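Local atomic coordinates of aldo-keto Reductase, OXIDOREDUCTASE (Salmonella typhimurium, PDB entry 5T79), a protein that probably acts as an NADPH-dependent oxidoreductase of the aldo-keto reductase family, studied for the biocatalytic reduction of 3-hydroxybutanal to 1,3-butanediol. Residues E268-R272 against R273-L277. Numbering follows the deposited sequence.
Sequences ELAAR and RGQKL
Where Ala-270 and Ala-271 meet Gly-274 and Gln-275, a Schellman motif closes the helix: Gln-275 N reaches back to Ala-270 O (3.1 Å, nearly straight at 166°), Gly-274 N bonds to Ala-271 O (3.0 Å), and Gly-274 takes the positive phi (76°) that turns the chain aside. One residue earlier, Arg-273 N still makes a helical bond to Leu-269 O. The methyl of Ala-270 lies alongside the returning chain, its CB 3.5 Å from Gln-275 O and 3.7 Å from Leu-277 CA. Arg-273 lays its aliphatic part over the last turn, CG lying 3.4 Å from Leu-269 O, before a bend at chi3 (49°) directs the guanidinium to Gln-275. There Arg-273 NE (2.9 Å) and NH2 both donate to Gln-275 OE1, which lies in the guanidinium plane; the two donors come from one face of the amide. This pair of hydrogen bonds holds the guanidinium plane toward OE1, while Gln-275 NE2, bonded to the carbonyl of Asn-313, helps to hold the amide's turn. NH1 forms a salt bridge with Glu-320. The turn thus joins helix 257-272 to helix 277-285, for which Lys-276 is the N-cap residue; Met-280 of that helix touches Ala-270 and Arg-273, and Lys-276 forms a salt bridge with the NADPH-binding Asp-306.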
ATOM      1  N   GLU A 268      18.215 -16.288   9.348  1.00 25.86           N
ATOM      2  CA  GLU A 268      19.529 -16.393  10.012  1.00 26.19           C
ATOM      3  C   GLU A 268      20.341 -15.102   9.794  1.00 29.16           C
ATOM      4  O   GLU A 268      21.028 -14.642  10.716  1.00 27.29           O
ATOM      5  CB  GLU A 268      20.300 -17.614   9.521  1.00 28.07           C
ATOM      6  CG  GLU A 268      19.689 -18.897  10.053  1.00 32.83           C
ATOM      7  CD  GLU A 268      20.248 -20.185   9.498  1.00 39.70           C
ATOM      8  OE1 GLU A 268      21.214 -20.138   8.704  1.00 36.31           O
ATOM      9  OE2 GLU A 268      19.734 -21.252   9.890  1.00 32.62           O
ATOM     10  N   LEU A 269      20.233 -14.507   8.593  1.00 26.87           N
ATOM     11  CA  LEU A 269      20.892 -13.233   8.279  1.00 27.29           C
ATOM     12  C   LEU A 269      20.247 -12.119   9.114  1.00 28.71           C
ATOM     13  O   LEU A 269      20.971 -11.292   9.663  1.00 28.38           O
ATOM     14  CB  LEU A 269      20.857 -12.905   6.765  1.00 27.32           C
ATOM     15  CG  LEU A 269      21.291 -11.482   6.287  1.00 32.75           C
ATOM     16  CD1 LEU A 269      22.659 -11.084   6.786  1.00 34.40           C
ATOM     17  CD2 LEU A 269      21.292 -11.399   4.796  1.00 34.91           C
ATOM     18  N   ALA A 270      18.903 -12.115   9.239  1.00 24.62           N
ATOM     19  CA  ALA A 270      18.203 -11.124  10.057  1.00 23.39           C
ATOM     20  C   ALA A 270      18.669 -11.235  11.522  1.00 27.36           C
ATOM     21  O   ALA A 270      18.960 -10.211  12.146  1.00 26.26           O
ATOM     22  CB  ALA A 270      16.691 -11.306   9.939  1.00 23.41           C
ATOM     23  N   ALA A 271      18.850 -12.481  12.028  1.00 25.01           N
ATOM     24  CA  ALA A 271      19.347 -12.736  13.389  1.00 26.52           C
ATOM     25  C   ALA A 271      20.733 -12.125  13.614  1.00 30.79           C
ATOM     26  O   ALA A 271      20.961 -11.521  14.661  1.00 30.69           O
ATOM     27  CB  ALA A 271      19.397 -14.228  13.665  1.00 28.37           C
ATOM     28  N   ARG A 272      21.645 -12.252  12.623  1.00 28.25           N
ATOM     29  CA  ARG A 272      23.008 -11.688  12.711  1.00 28.63           C
ATOM     30  C   ARG A 272      22.948 -10.168  12.763  1.00 30.83           C
ATOM     31  O   ARG A 272      23.817  -9.534  13.364  1.00 31.19           O
ATOM     32  CB  ARG A 272      23.880 -12.137  11.526  1.00 30.33           C
ATOM     33  CG  ARG A 272      24.376 -13.581  11.627  1.00 36.89           C
ATOM     34  CD  ARG A 272      25.407 -13.928  10.558  1.00 35.91           C
ATOM     35  NE  ARG A 272      24.828 -14.040   9.213  1.00 35.34           N
ATOM     36  CZ  ARG A 272      24.222 -15.128   8.744  1.00 45.11           C
ATOM     37  NH1 ARG A 272      24.080 -16.201   9.511  1.00 37.72           N
ATOM     38  NH2 ARG A 272      23.742 -15.144   7.512  1.00 37.62           N
ATOM     39  N   ARG A 273      21.902  -9.584  12.153  1.00 25.71           N
ATOM     40  CA  ARG A 273      21.680  -8.143  12.141  1.00 25.34           C
ATOM     41  C   ARG A 273      20.955  -7.656  13.422  1.00 30.16           C
ATOM     42  O   ARG A 273      20.844  -6.455  13.637  1.00 29.63           O
ATOM     43  CB  ARG A 273      20.877  -7.753  10.893  1.00 23.74           C
ATOM     44  CG  ARG A 273      21.652  -7.927   9.578  1.00 25.89           C
ATOM     45  CD  ARG A 273      20.767  -7.684   8.353  1.00 22.08           C
ATOM     46  NE  ARG A 273      19.996  -6.436   8.442  1.00 25.77           N
ATOM     47  CZ  ARG A 273      20.442  -5.241   8.067  1.00 34.66           C
ATOM     48  NH1 ARG A 273      21.673  -5.104   7.579  1.00 22.81           N
ATOM     49  NH2 ARG A 273      19.669  -4.171   8.190  1.00 30.20           N
ATOM     50  N   GLY A 274      20.498  -8.580  14.262  1.00 28.45           N
ATOM     51  CA  GLY A 274      19.779  -8.250  15.492  1.00 28.21           C
ATOM     52  C   GLY A 274      18.348  -7.815  15.260  1.00 30.88           C
ATOM     53  O   GLY A 274      17.835  -6.946  15.968  1.00 32.58           O
ATOM     54  N   GLN A 275      17.672  -8.401  14.261  1.00 24.89           N
ATOM     55  CA  GLN A 275      16.280  -8.026  14.007  1.00 22.40           C
ATOM     56  C   GLN A 275      15.492  -9.239  13.520  1.00 25.04           C
ATOM     57  O   GLN A 275      16.080 -10.290  13.216  1.00 23.87           O
ATOM     58  CB  GLN A 275      16.192  -6.839  13.015  1.00 22.31           C
ATOM     59  CG  GLN A 275      16.636  -7.153  11.578  1.00 24.73           C
ATOM     60  CD  GLN A 275      16.757  -5.957  10.658  1.00 32.14           C
ATOM     61  OE1 GLN A 275      17.397  -6.040   9.608  1.00 25.19           O
ATOM     62  NE2 GLN A 275      16.120  -4.829  10.987  1.00 23.53           N
ATOM     63  N   LYS A 276      14.160  -9.104  13.497  1.00 21.02           N
ATOM     64  CA  LYS A 276      13.265 -10.146  13.006  1.00 21.34           C
ATOM     65  C   LYS A 276      13.356 -10.199  11.493  1.00 22.84           C
ATOM     66  O   LYS A 276      13.719  -9.191  10.865  1.00 21.38           O
ATOM     67  CB  LYS A 276      11.813  -9.862  13.431  1.00 23.59           C
ATOM     68  CG  LYS A 276      11.585  -9.873  14.938  1.00 30.98           C
ATOM     69  CD  LYS A 276      10.161  -9.448  15.264  1.00 34.78           C
ATOM     70  CE  LYS A 276       9.765  -9.802  16.675  1.00 53.45           C
ATOM     71  NZ  LYS A 276       8.285  -9.908  16.810  1.00 63.32           N
ATOM     72  N   LEU A 277      13.003 -11.341  10.898  1.00 18.93           N
ATOM     73  CA  LEU A 277      13.006 -11.438   9.443  1.00 18.92           C
ATOM     74  C   LEU A 277      12.075 -10.380   8.845  1.00 21.13           C
ATOM     75  O   LEU A 277      12.434  -9.762   7.835  1.00 19.88           O
ATOM     76  CB  LEU A 277      12.593 -12.848   8.954  1.00 19.59           C
ATOM     77  CG  LEU A 277      12.419 -13.015   7.427  1.00 23.58           C
ATOM     78  CD1 LEU A 277      13.696 -12.640   6.666  1.00 23.55           C
ATOM     79  CD2 LEU A 277      12.003 -14.430   7.076  1.00 24.92           C
TER